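Local coordinates for sarcoplasmic calcium-binding protein (Branchiostoma lanceolatum, PDB 2SAS) that binds calcium ions through EF-hand loops and seems more abundant in fast-contracting muscles, a distribution from which no functional relationship can be established, at residues A[94-99]-A[164-169]; A[33-38]-A[53-58]; A[119-124]-A[153-158]. All blocks are in the same frame, centred on the assembly; numbering follows the deposited sequence.

Contact 1 (A[94-99]-A[164-169]); sequences KSVADL and LYYRLL
Tyr166 lays one face of its ring over the peptide that joins Ser95 to Val96: Ser95 C stands 3.7 Å above the ring plane, nearer the rim than the centre, and Val96 N lies over the same face. A first torsion of -178° turns the ring away from the backbone N of Tyr166 and sends it out from the helix. The ring is long enough for its hydroxyl to reach the Lys94 backbone, Tyr166 OH lying 3.1 Å from Lys94 C. Leu99 works at ring edges, and its fork suits the place: CD1 is 4.0 Å from Tyr166 CE1, while CD2 is 4.1 Å from Tyr165 CE1. Val96 CG2 packs 3.9 Å from Tyr166 CB, the two side chains passing alongside and pointing opposite ways. Behind this first shell the loop braces itself, Lys94 N donating to Asp98 OD2 at 2.8 Å. A serine here would probably leave the Lys94 to Val96 backbone and Leu99 CD1 without the ring that fills the space between loop and helix. The contact fastens the linker between helices 79-91 and 103-114 to helix 158-170; Val96 and Tyr165 rest on Ile107 of helix 103-114, and Leu99 shares Trp86 of helix 79-91 with Leu169.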
ATOM      1  N   LYS A  94     -10.450  -1.964 -25.817  1.00 29.49           N
ATOM      2  CA  LYS A  94      -9.469  -2.981 -26.228  1.00 30.36           C
ATOM      3  C   LYS A  94      -8.004  -2.618 -26.263  1.00 29.87           C
ATOM      4  O   LYS A  94      -7.188  -3.594 -26.235  1.00 30.74           O
ATOM      5  CB  LYS A  94      -9.799  -3.689 -27.557  1.00 30.68           C
ATOM      6  CG  LYS A  94      -9.589  -5.200 -27.498  1.00 30.97           C
ATOM      7  CD  LYS A  94      -9.088  -5.798 -28.788  1.00 32.92           C
ATOM      8  CE  LYS A  94      -7.681  -6.372 -28.761  1.00 34.00           C
ATOM      9  NZ  LYS A  94      -6.625  -5.324 -28.633  1.00 33.57           N
ATOM     10  N   SER A  95      -7.609  -1.379 -26.297  1.00 30.00           N
ATOM     11  CA  SER A  95      -6.170  -0.961 -26.288  1.00 28.65           C
ATOM     12  C   SER A  95      -6.063   0.337 -25.464  1.00 28.88           C
ATOM     13  O   SER A  95      -7.152   0.873 -25.141  1.00 29.32           O
ATOM     14  CB  SER A  95      -5.682  -0.694 -27.698  1.00 27.78           C
ATOM     15  OG  SER A  95      -6.250   0.513 -28.171  1.00 25.97           O
ATOM     16  N   VAL A  96      -4.856   0.815 -25.172  1.00 28.14           N
ATOM     17  CA  VAL A  96      -4.675   2.038 -24.404  1.00 28.63           C
ATOM     18  C   VAL A  96      -5.458   3.153 -25.148  1.00 28.49           C
ATOM     19  O   VAL A  96      -6.119   3.992 -24.525  1.00 27.70           O
ATOM     20  CB  VAL A  96      -3.273   2.458 -24.016  1.00 29.65           C
ATOM     21  CG1 VAL A  96      -2.806   3.774 -24.665  1.00 30.89           C
ATOM     22  CG2 VAL A  96      -3.127   2.686 -22.504  1.00 30.68           C
ATOM     23  N   ALA A  97      -5.381   3.069 -26.447  1.00 28.52           N
ATOM     24  CA  ALA A  97      -6.075   4.025 -27.328  1.00 29.98           C
ATOM     25  C   ALA A  97      -7.580   4.110 -27.110  1.00 29.68           C
ATOM     26  O   ALA A  97      -8.151   5.058 -27.715  1.00 29.31           O
ATOM     27  CB  ALA A  97      -5.687   3.691 -28.789  1.00 29.26           C
ATOM     28  N   ASP A  98      -8.230   3.263 -26.328  1.00 30.16           N
ATOM     29  CA  ASP A  98      -9.685   3.289 -26.062  1.00 30.61           C
ATOM     30  C   ASP A  98     -10.101   3.935 -24.720  1.00 29.59           C
ATOM     31  O   ASP A  98     -11.303   4.159 -24.490  1.00 29.25           O
ATOM     32  CB  ASP A  98     -10.305   1.863 -25.996  1.00 31.05           C
ATOM     33  CG  ASP A  98     -11.013   1.412 -27.238  1.00 31.03           C
ATOM     34  OD1 ASP A  98     -11.610   2.251 -27.927  1.00 32.94           O
ATOM     35  OD2 ASP A  98     -10.960   0.198 -27.543  1.00 30.33           O
ATOM     36  N   LEU A  99      -9.176   4.060 -23.802  1.00 28.94           N
ATOM     37  CA  LEU A  99      -9.340   4.608 -22.461  1.00 26.07           C
ATOM     38  C   LEU A  99      -9.901   6.016 -22.591  1.00 26.51           C
ATOM     39  O   LEU A  99      -9.616   6.681 -23.622  1.00 27.50           O
ATOM     40  CB  LEU A  99      -7.957   4.582 -21.779  1.00 24.68           C
ATOM     41  CG  LEU A  99      -7.848   3.614 -20.606  1.00 24.97           C
ATOM     42  CD1 LEU A  99      -8.688   2.364 -20.864  1.00 22.26           C
ATOM     43  CD2 LEU A  99      -6.362   3.239 -20.431  1.00 25.20           C
ATOM     44  N   LEU A 164       1.340  -1.333 -19.576  1.00 17.30           N
ATOM     45  CA  LEU A 164       1.162  -1.791 -18.190  1.00 15.72           C
ATOM     46  C   LEU A 164       0.044  -1.035 -17.513  1.00 16.68           C
ATOM     47  O   LEU A 164      -0.791  -1.626 -16.808  1.00 16.30           O
ATOM     48  CB  LEU A 164       2.518  -1.732 -17.528  1.00 15.71           C
ATOM     49  CG  LEU A 164       3.655  -2.517 -18.172  1.00 14.46           C
ATOM     50  CD1 LEU A 164       4.973  -2.012 -17.596  1.00 15.51           C
ATOM     51  CD2 LEU A 164       3.457  -3.990 -17.829  1.00 15.45           C
ATOM     52  N   TYR A 165      -0.012   0.278 -17.748  1.00 17.18           N
ATOM     53  CA  TYR A 165      -1.132   1.050 -17.125  1.00 17.93           C
ATOM     54  C   TYR A 165      -2.466   0.410 -17.546  1.00 16.22           C
ATOM     55  O   TYR A 165      -3.267   0.077 -16.665  1.00 14.63           O
ATOM     56  CB  TYR A 165      -1.005   2.537 -17.377  1.00 17.31           C
ATOM     57  CG  TYR A 165      -2.070   3.436 -16.829  1.00 18.33           C
ATOM     58  CD1 TYR A 165      -3.262   3.592 -17.561  1.00 20.87           C
ATOM     59  CD2 TYR A 165      -1.943   4.173 -15.678  1.00 18.94           C
ATOM     60  CE1 TYR A 165      -4.259   4.461 -17.145  1.00 22.44           C
ATOM     61  CE2 TYR A 165      -2.942   5.039 -15.209  1.00 20.52           C
ATOM     62  CZ  TYR A 165      -4.081   5.202 -15.970  1.00 23.57           C
ATOM     63  OH  TYR A 165      -5.097   6.043 -15.557  1.00 24.41           O
ATOM     64  N   TYR A 166      -2.584   0.143 -18.836  1.00 15.95           N
ATOM     65  CA  TYR A 166      -3.740  -0.492 -19.455  1.00 16.27           C
ATOM     66  C   TYR A 166      -4.122  -1.793 -18.764  1.00 17.09           C
ATOM     67  O   TYR A 166      -5.296  -2.078 -18.471  1.00 19.09           O
ATOM     68  CB  TYR A 166      -3.509  -0.837 -20.960  1.00 13.75           C
ATOM     69  CG  TYR A 166      -4.761  -1.443 -21.560  1.00 17.31           C
ATOM     70  CD1 TYR A 166      -5.916  -0.657 -21.633  1.00 19.73           C
ATOM     71  CD2 TYR A 166      -4.849  -2.750 -22.068  1.00 18.56           C
ATOM     72  CE1 TYR A 166      -7.116  -1.098 -22.170  1.00 19.88           C
ATOM     73  CE2 TYR A 166      -6.046  -3.233 -22.592  1.00 20.49           C
ATOM     74  CZ  TYR A 166      -7.165  -2.408 -22.654  1.00 22.34           C
ATOM     75  OH  TYR A 166      -8.342  -2.869 -23.194  1.00 24.71           O
ATOM     76  N   ARG A 167      -3.118  -2.618 -18.526  1.00 16.87           N
ATOM     77  CA  ARG A 167      -3.355  -3.934 -17.909  1.00 15.64           C
ATOM     78  C   ARG A 167      -3.719  -3.828 -16.439  1.00 14.11           C
ATOM     79  O   ARG A 167      -4.427  -4.738 -15.966  1.00 14.05           O
ATOM     80  CB  ARG A 167      -2.159  -4.848 -18.088  1.00 15.24           C
ATOM     81  CG  ARG A 167      -1.868  -5.169 -19.566  1.00 14.18           C
ATOM     82  CD  ARG A 167      -0.516  -5.868 -19.496  1.00 17.79           C
ATOM     83  NE  ARG A 167      -0.201  -6.486 -20.763  1.00 22.00           N
ATOM     84  CZ  ARG A 167      -0.593  -7.744 -21.033  1.00 25.34           C
ATOM     85  NH1 ARG A 167      -1.240  -8.429 -20.073  1.00 25.97           N
ATOM     86  NH2 ARG A 167      -0.299  -8.302 -22.198  1.00 25.93           N
ATOM     87  N   LEU A 168      -3.214  -2.822 -15.802  1.00 14.14           N
ATOM     88  CA  LEU A 168      -3.473  -2.548 -14.387  1.00 17.30           C
ATOM     89  C   LEU A 168      -4.971  -2.195 -14.223  1.00 17.56           C
ATOM     90  O   LEU A 168      -5.624  -2.557 -13.271  1.00 17.32           O
ATOM     91  CB  LEU A 168      -2.638  -1.308 -13.967  1.00 18.97           C
ATOM     92  CG  LEU A 168      -2.348  -1.032 -12.522  1.00 21.47           C
ATOM     93  CD1 LEU A 168      -2.615   0.442 -12.156  1.00 23.67           C
ATOM     94  CD2 LEU A 168      -3.148  -1.892 -11.563  1.00 20.08           C
ATOM     95  N   LEU A 169      -5.436  -1.385 -15.176  1.00 18.49           N
ATOM     96  CA  LEU A 169      -6.808  -0.909 -15.184  1.00 18.86           C
ATOM     97  C   LEU A 169      -7.798  -1.990 -15.662  1.00 17.84           C
ATOM     98  O   LEU A 169      -8.927  -2.036 -15.118  1.00 17.39           O
ATOM     99  CB  LEU A 169      -6.880   0.402 -15.966  1.00 18.19           C
ATOM    100  CG  LEU A 169      -6.880   1.745 -15.267  1.00 18.16           C
ATOM    101  CD1 LEU A 169      -7.872   1.822 -14.107  1.00 17.84           C
ATOM    102  CD2 LEU A 169      -5.473   1.995 -14.685  1.00 19.14           C
TER

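Contact 2 (A[33-38]-A[53-58]); sequences DMMTRY and SMQASL
With CG anti to the backbone N (chi1 172°), Met54 puts CG over the Tyr38 ring; bends at chi2 and chi3 then keep SD and CE there. The result is a Met-aromatic contact between two antiparallel helices, the one leaving the first EF-hand loop and the one entering the second. Their local axes run at 156° to each other, 10.6 Å apart at closest approach. Met54 SD lies over the face, 4.7 Å from the centroid of the Tyr38 ring, and Met54 CG makes a CH-pi contact, 4.0 Å from the same centroid. Met35 and Met54 lie alongside, pointing opposite ways, with Met35 SD 3.5 Å from Met54 CG. Methionine suits the place because an unbranched, flexible side chain with a polarisable sulfur can bend to lie over the ring and against the other methionine. Met35 CG packs 3.6 Å from Leu58 CD1. Met34 also meets Leu58: its extended chain carries SD to 4.2 Å from Leu58 CD2. No hydrogen bond joins residues 33-38 to 53-58, so these turns are held by apolar contact, and helix 103-114 adds Arg106 against Met34 and Leu58 and Phe109 against Met54. At the phenol end of the ring, Met54 CE comes to 3.5 Å from Tyr38 OH.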
ATOM      1  N   ASP A  33      -2.935  19.532  -5.525  1.00 20.37           N
ATOM      2  CA  ASP A  33      -1.932  18.790  -4.752  1.00 20.45           C
ATOM      3  C   ASP A  33      -0.889  18.146  -5.670  1.00 20.40           C
ATOM      4  O   ASP A  33       0.258  17.823  -5.308  1.00 20.94           O
ATOM      5  CB  ASP A  33      -2.569  17.692  -3.904  1.00 23.65           C
ATOM      6  CG  ASP A  33      -3.151  18.072  -2.582  1.00 26.96           C
ATOM      7  OD1 ASP A  33      -3.534  19.259  -2.454  1.00 29.64           O
ATOM      8  OD2 ASP A  33      -3.300  17.211  -1.678  1.00 28.56           O
ATOM      9  N   MET A  34      -1.288  17.902  -6.901  1.00 19.02           N
ATOM     10  CA  MET A  34      -0.333  17.312  -7.869  1.00 16.73           C
ATOM     11  C   MET A  34       0.683  18.413  -8.218  1.00 17.85           C
ATOM     12  O   MET A  34       1.908  18.178  -8.312  1.00 18.52           O
ATOM     13  CB  MET A  34      -1.151  16.794  -8.999  1.00 13.65           C
ATOM     14  CG  MET A  34      -1.867  15.535  -8.548  1.00 13.70           C
ATOM     15  SD  MET A  34      -2.765  14.975 -10.039  1.00 16.07           S
ATOM     16  CE  MET A  34      -4.125  14.097  -9.257  1.00 14.48           C
ATOM     17  N   MET A  35       0.150  19.602  -8.406  1.00 17.34           N
ATOM     18  CA  MET A  35       0.829  20.838  -8.750  1.00 17.69           C
ATOM     19  C   MET A  35       1.762  21.238  -7.632  1.00 18.56           C
ATOM     20  O   MET A  35       2.933  21.563  -7.866  1.00 20.50           O
ATOM     21  CB  MET A  35      -0.148  21.972  -9.062  1.00 18.60           C
ATOM     22  CG  MET A  35      -0.594  21.917 -10.487  1.00 21.02           C
ATOM     23  SD  MET A  35       0.841  22.011 -11.607  1.00 23.61           S
ATOM     24  CE  MET A  35       1.427  23.662 -11.095  1.00 23.58           C
ATOM     25  N   THR A  36       1.234  21.201  -6.423  1.00 19.22           N
ATOM     26  CA  THR A  36       2.065  21.448  -5.246  1.00 19.43           C
ATOM     27  C   THR A  36       3.227  20.458  -5.257  1.00 19.44           C
ATOM     28  O   THR A  36       4.331  20.859  -4.946  1.00 20.41           O
ATOM     29  CB  THR A  36       1.317  21.307  -3.874  1.00 19.01           C
ATOM     30  OG1 THR A  36       0.275  22.288  -3.929  1.00 18.24           O
ATOM     31  CG2 THR A  36       2.273  21.487  -2.669  1.00 19.74           C
ATOM     32  N   ARG A  37       2.985  19.217  -5.531  1.00 22.68           N
ATOM     33  CA  ARG A  37       4.030  18.141  -5.542  1.00 23.32           C
ATOM     34  C   ARG A  37       5.113  18.564  -6.562  1.00 23.20           C
ATOM     35  O   ARG A  37       6.295  18.620  -6.199  1.00 23.47           O
ATOM     36  CB  ARG A  37       3.469  16.831  -5.982  1.00 24.10           C
ATOM     37  CG  ARG A  37       3.492  15.588  -5.146  1.00 28.26           C
ATOM     38  CD  ARG A  37       2.132  14.924  -5.269  1.00 30.32           C
ATOM     39  NE  ARG A  37       2.080  13.543  -4.997  1.00 34.54           N
ATOM     40  CZ  ARG A  37       2.269  12.841  -3.881  1.00 36.88           C
ATOM     41  NH1 ARG A  37       2.678  13.401  -2.741  1.00 35.69           N
ATOM     42  NH2 ARG A  37       2.076  11.505  -3.893  1.00 37.44           N
ATOM     43  N   TYR A  38       4.609  18.870  -7.751  1.00 21.85           N
ATOM     44  CA  TYR A  38       5.384  19.281  -8.912  1.00 21.17           C
ATOM     45  C   TYR A  38       6.339  20.434  -8.660  1.00 21.57           C
ATOM     46  O   TYR A  38       7.515  20.370  -9.059  1.00 21.05           O
ATOM     47  CB  TYR A  38       4.493  19.598 -10.097  1.00 21.14           C
ATOM     48  CG  TYR A  38       5.071  19.548 -11.490  1.00 22.84           C
ATOM     49  CD1 TYR A  38       5.642  18.391 -12.035  1.00 23.81           C
ATOM     50  CD2 TYR A  38       5.035  20.670 -12.307  1.00 21.90           C
ATOM     51  CE1 TYR A  38       6.119  18.356 -13.335  1.00 24.12           C
ATOM     52  CE2 TYR A  38       5.482  20.652 -13.609  1.00 24.29           C
ATOM     53  CZ  TYR A  38       6.042  19.490 -14.126  1.00 25.71           C
ATOM     54  OH  TYR A  38       6.549  19.480 -15.418  1.00 27.68           O
ATOM     55  N   SER A  53       1.582  25.500 -18.060  1.00 19.15           N
ATOM     56  CA  SER A  53       1.148  24.474 -19.032  1.00 19.79           C
ATOM     57  C   SER A  53       0.668  23.238 -18.304  1.00 20.63           C
ATOM     58  O   SER A  53      -0.373  22.683 -18.645  1.00 21.99           O
ATOM     59  CB  SER A  53       2.276  24.120 -19.985  1.00 20.08           C
ATOM     60  OG  SER A  53       2.951  25.320 -20.306  1.00 23.54           O
ATOM     61  N   MET A  54       1.474  22.826 -17.351  1.00 21.46           N
ATOM     62  CA  MET A  54       1.182  21.626 -16.534  1.00 21.94           C
ATOM     63  C   MET A  54      -0.211  21.729 -15.901  1.00 20.98           C
ATOM     64  O   MET A  54      -1.025  20.804 -15.832  1.00 20.16           O
ATOM     65  CB  MET A  54       2.302  21.457 -15.531  1.00 21.23           C
ATOM     66  CG  MET A  54       1.999  20.390 -14.529  1.00 25.49           C
ATOM     67  SD  MET A  54       1.741  18.813 -15.363  1.00 29.93           S
ATOM     68  CE  MET A  54       3.290  18.559 -16.256  1.00 28.37           C
ATOM     69  N   GLN A  55      -0.496  22.907 -15.425  1.00 20.69           N
ATOM     70  CA  GLN A  55      -1.770  23.216 -14.768  1.00 20.83           C
ATOM     71  C   GLN A  55      -2.949  23.068 -15.734  1.00 19.73           C
ATOM     72  O   GLN A  55      -3.919  22.428 -15.325  1.00 20.02           O
ATOM     73  CB  GLN A  55      -1.738  24.623 -14.157  1.00 21.41           C
ATOM     74  CG  GLN A  55      -2.826  24.698 -13.091  1.00 24.33           C
ATOM     75  CD  GLN A  55      -2.758  26.023 -12.391  1.00 24.28           C
ATOM     76  OE1 GLN A  55      -2.472  26.059 -11.202  1.00 26.87           O
ATOM     77  NE2 GLN A  55      -2.997  27.044 -13.187  1.00 25.08           N
ATOM     78  N   ALA A  56      -2.817  23.592 -16.946  1.00 16.97           N
ATOM     79  CA  ALA A  56      -3.782  23.541 -17.995  1.00 15.38           C
ATOM     80  C   ALA A  56      -4.100  22.085 -18.360  1.00 18.05           C
ATOM     81  O   ALA A  56      -5.288  21.740 -18.560  1.00 18.40           O
ATOM     82  CB  ALA A  56      -3.431  24.362 -19.197  1.00 12.25           C
ATOM     83  N   SER A  57      -3.084  21.224 -18.380  1.00 19.05           N
ATOM     84  CA  SER A  57      -3.349  19.809 -18.691  1.00 19.17           C
ATOM     85  C   SER A  57      -4.029  19.133 -17.513  1.00 18.85           C
ATOM     86  O   SER A  57      -4.770  18.162 -17.772  1.00 20.19           O
ATOM     87  CB  SER A  57      -2.145  19.033 -19.221  1.00 16.50           C
ATOM     88  OG  SER A  57      -0.997  19.362 -18.501  1.00 18.32           O
ATOM     89  N   LEU A  58      -3.828  19.593 -16.301  1.00 18.62           N
ATOM     90  CA  LEU A  58      -4.490  19.006 -15.116  1.00 18.90           C
ATOM     91  C   LEU A  58      -5.959  19.463 -15.079  1.00 20.23           C
ATOM     92  O   LEU A  58      -6.909  18.747 -14.724  1.00 19.85           O
ATOM     93  CB  LEU A  58      -3.686  19.361 -13.859  1.00 17.17           C
ATOM     94  CG  LEU A  58      -2.325  18.666 -13.696  1.00 17.52           C
ATOM     95  CD1 LEU A  58      -1.548  19.077 -12.470  1.00 15.70           C
ATOM     96  CD2 LEU A  58      -2.571  17.153 -13.619  1.00 18.17           C
TER

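Contact 3 (A[119-124]-A[153-158]); sequences DGIVDL and KVTFDL. With CA (calcium ion), chain D.
Val122 and Phe156 couple the loops of EF-hands 3 and 4 in a reduced version of the antiparallel bridge that usually links paired EF-hand loops, here with one bond and no regular strand. Val122 N donates to Phe156 O at 2.9 Å, with an angle of 150° at the hydrogen. Beside it, Ile121 CA comes 3.2 Å from the same Phe156 O in a CA-H...O contact, and Gly120 O lies 3.4 Å from Asp157 CB. The peptide that supplies the N-H also turns its carbonyl to the calcium ion: Ile121 O binds the metal at 2.4 Å, which would probably polarise the peptide and strengthen the donor. Asp119 OD1 is a second ligand, at 2.2 Å, and Asp115, Ser117 and Glu126 complete the protein's share of the site. Gly120 fits between these ligands because its phi of 80° is easily reached without a side chain. The side chains of the bonded pair also pack. With CG anti to the backbone N (chi1 -163°), the Phe156 ring is carried against the Val122 methyls: Val122 CG1 sits over its centre, 4.2 Å from the centroid, and CG2 touches Phe156 CD2 at 3.5 Å. Ile121 CG1 packs 3.8 Å from Thr155 CG2. Asp123 and Asp157 N-cap the helices that follow. Tyr145 of helix 141-149 bonds through its hydroxyl to Val122 O, while Phe127 of helix 124-130 and Met114 of helix 103-114 each touch both Val122 and Phe156.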
ATOM      1  N   ASP A 119      15.396  10.873 -19.515  1.00 16.50           N
ATOM      2  CA  ASP A 119      15.796  10.149 -20.726  1.00 15.81           C
ATOM      3  C   ASP A 119      14.654   9.375 -21.324  1.00 16.19           C
ATOM      4  O   ASP A 119      14.860   8.777 -22.389  1.00 17.51           O
ATOM      5  CB  ASP A 119      16.990   9.196 -20.523  1.00 15.39           C
ATOM      6  CG  ASP A 119      16.935   8.282 -19.363  1.00 17.62           C
ATOM      7  OD1 ASP A 119      16.013   8.246 -18.511  1.00 21.31           O
ATOM      8  OD2 ASP A 119      17.904   7.504 -19.199  1.00 22.26           O
ATOM      9  N   GLY A 120      13.504   9.337 -20.659  1.00 17.35           N
ATOM     10  CA  GLY A 120      12.361   8.584 -21.293  1.00 15.74           C
ATOM     11  C   GLY A 120      12.473   7.094 -21.084  1.00 14.42           C
ATOM     12  O   GLY A 120      11.945   6.319 -21.885  1.00 15.80           O
ATOM     13  N   ILE A 121      13.160   6.692 -20.039  1.00 13.63           N
ATOM     14  CA  ILE A 121      13.352   5.271 -19.686  1.00 15.09           C
ATOM     15  C   ILE A 121      13.201   5.263 -18.171  1.00 15.68           C
ATOM     16  O   ILE A 121      13.771   6.262 -17.701  1.00 15.87           O
ATOM     17  CB  ILE A 121      14.819   4.811 -20.057  1.00 14.75           C
ATOM     18  CG1 ILE A 121      14.902   4.698 -21.604  1.00 15.34           C
ATOM     19  CG2 ILE A 121      15.322   3.529 -19.361  1.00 13.07           C
ATOM     20  CD1 ILE A 121      16.356   4.507 -22.077  1.00 17.52           C
ATOM     21  N   VAL A 122      12.530   4.353 -17.514  1.00 15.04           N
ATOM     22  CA  VAL A 122      12.596   4.462 -16.035  1.00 16.69           C
ATOM     23  C   VAL A 122      13.571   3.274 -15.780  1.00 17.41           C
ATOM     24  O   VAL A 122      13.235   2.131 -16.168  1.00 16.44           O
ATOM     25  CB  VAL A 122      11.325   4.527 -15.199  1.00 15.52           C
ATOM     26  CG1 VAL A 122      10.092   4.925 -15.974  1.00 15.54           C
ATOM     27  CG2 VAL A 122      11.091   3.377 -14.258  1.00 14.93           C
ATOM     28  N   ASP A 123      14.736   3.630 -15.250  1.00 16.36           N
ATOM     29  CA  ASP A 123      15.720   2.538 -15.041  1.00 17.89           C
ATOM     30  C   ASP A 123      15.372   1.916 -13.693  1.00 18.08           C
ATOM     31  O   ASP A 123      14.396   2.466 -13.136  1.00 19.85           O
ATOM     32  CB  ASP A 123      17.139   3.021 -15.198  1.00 17.93           C
ATOM     33  CG  ASP A 123      17.518   4.133 -14.282  1.00 17.98           C
ATOM     34  OD1 ASP A 123      17.187   4.129 -13.110  1.00 19.95           O
ATOM     35  OD2 ASP A 123      18.162   5.089 -14.765  1.00 23.96           O
ATOM     36  N   LEU A 124      16.123   0.927 -13.302  1.00 16.43           N
ATOM     37  CA  LEU A 124      15.956   0.200 -12.049  1.00 17.07           C
ATOM     38  C   LEU A 124      16.003   1.082 -10.813  1.00 17.48           C
ATOM     39  O   LEU A 124      15.217   0.890  -9.875  1.00 18.39           O
ATOM     40  CB  LEU A 124      17.053  -0.887 -12.023  1.00 17.36           C
ATOM     41  CG  LEU A 124      16.880  -2.268 -11.470  1.00 17.69           C
ATOM     42  CD1 LEU A 124      18.238  -2.724 -10.843  1.00 17.06           C
ATOM     43  CD2 LEU A 124      15.837  -2.302 -10.377  1.00 17.93           C
ATOM     44  N   LYS A 153      14.470  -7.670 -22.798  1.00 15.43           N
ATOM     45  CA  LYS A 153      14.060  -7.632 -24.171  1.00 14.96           C
ATOM     46  C   LYS A 153      13.386  -6.303 -24.503  1.00 16.92           C
ATOM     47  O   LYS A 153      13.561  -5.827 -25.636  1.00 18.53           O
ATOM     48  CB  LYS A 153      13.055  -8.723 -24.554  1.00 15.96           C
ATOM     49  CG  LYS A 153      13.590 -10.144 -24.475  1.00 16.73           C
ATOM     50  CD  LYS A 153      12.530 -11.117 -24.995  1.00 19.23           C
ATOM     51  CE  LYS A 153      12.769 -12.506 -24.443  1.00 20.91           C
ATOM     52  NZ  LYS A 153      11.451 -13.157 -24.123  1.00 24.85           N
ATOM     53  N   VAL A 154      12.688  -5.798 -23.506  1.00 17.57           N
ATOM     54  CA  VAL A 154      11.901  -4.550 -23.615  1.00 17.52           C
ATOM     55  C   VAL A 154      12.382  -3.413 -22.724  1.00 16.75           C
ATOM     56  O   VAL A 154      12.540  -3.563 -21.503  1.00 17.19           O
ATOM     57  CB  VAL A 154      10.447  -4.956 -23.179  1.00 18.47           C
ATOM     58  CG1 VAL A 154       9.461  -3.860 -23.477  1.00 20.82           C
ATOM     59  CG2 VAL A 154      10.007  -6.275 -23.826  1.00 18.91           C
ATOM     60  N   THR A 155      12.560  -2.234 -23.251  1.00 16.61           N
ATOM     61  CA  THR A 155      12.939  -1.041 -22.515  1.00 16.92           C
ATOM     62  C   THR A 155      11.652  -0.488 -21.834  1.00 16.79           C
ATOM     63  O   THR A 155      10.568  -0.468 -22.469  1.00 16.36           O
ATOM     64  CB  THR A 155      13.543   0.078 -23.473  1.00 16.44           C
ATOM     65  OG1 THR A 155      14.493  -0.663 -24.303  1.00 19.64           O
ATOM     66  CG2 THR A 155      14.349   1.159 -22.768  1.00 16.58           C
ATOM     67  N   PHE A 156      11.820  -0.094 -20.607  1.00 15.00           N
ATOM     68  CA  PHE A 156      10.827   0.509 -19.785  1.00 15.81           C
ATOM     69  C   PHE A 156      10.688   1.979 -20.259  1.00 16.94           C
ATOM     70  O   PHE A 156      11.212   2.902 -19.615  1.00 17.27           O
ATOM     71  CB  PHE A 156      11.019   0.451 -18.267  1.00 15.18           C
ATOM     72  CG  PHE A 156       9.798   0.726 -17.419  1.00 13.71           C
ATOM     73  CD1 PHE A 156       8.571   1.044 -17.988  1.00 12.19           C
ATOM     74  CD2 PHE A 156       9.909   0.624 -16.026  1.00 13.10           C
ATOM     75  CE1 PHE A 156       7.438   1.281 -17.201  1.00 13.96           C
ATOM     76  CE2 PHE A 156       8.793   0.900 -15.220  1.00 14.28           C
ATOM     77  CZ  PHE A 156       7.542   1.232 -15.807  1.00 13.58           C
ATOM     78  N   ASP A 157       9.990   2.132 -21.375  1.00 16.42           N
ATOM     79  CA  ASP A 157       9.760   3.507 -21.854  1.00 18.50           C
ATOM     80  C   ASP A 157       8.250   3.783 -21.765  1.00 20.45           C
ATOM     81  O   ASP A 157       7.495   2.966 -21.166  1.00 21.11           O
ATOM     82  CB  ASP A 157      10.383   3.644 -23.230  1.00 20.92           C
ATOM     83  CG  ASP A 157       9.483   3.023 -24.285  1.00 21.80           C
ATOM     84  OD1 ASP A 157       9.102   1.878 -24.061  1.00 22.66           O
ATOM     85  OD2 ASP A 157       9.148   3.719 -25.255  1.00 26.20           O
ATOM     86  N   LEU A 158       7.817   4.907 -22.311  1.00 20.61           N
ATOM     87  CA  LEU A 158       6.437   5.385 -22.334  1.00 19.31           C
ATOM     88  C   LEU A 158       5.512   4.365 -23.009  1.00 18.44           C
ATOM     89  O   LEU A 158       4.437   4.099 -22.464  1.00 17.83           O
ATOM     90  CB  LEU A 158       6.346   6.754 -22.968  1.00 18.81           C
ATOM     91  CG  LEU A 158       5.368   7.788 -22.458  1.00 20.87           C
ATOM     92  CD1 LEU A 158       4.821   8.629 -23.604  1.00 19.14           C
ATOM     93  CD2 LEU A 158       4.262   7.207 -21.600  1.00 18.55           C
TER
HETATM   94 CA    CA D 188      15.099   7.869 -16.489  1.00 12.82          CA

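In the fold
Helix 103-114 is common ground for all three contacts: Ile107 meets Val96 of contact 1, Arg106 and Phe109 meet contact 2, and Phe111 and Met114 meet Val122 of contact 3. Contacts 1 and 3 also meet directly, their centres 18 Å apart, where Leu164 CD1 packs 4.1 Å from Phe156 CE1; helix 158-170 thus runs from the paired loops to the linker. Contact 2 stands apart, centred 23 Å from contact 1 on the opposite side of the chain's centre, and 24 Å from contact 3. Contact 3 supplies two of the five calcium-binding residues of its site, whereas in contact 2 the Met34 side chain lies about 9 Å from a bound calcium ion; contact 1 lies away from the metal sites.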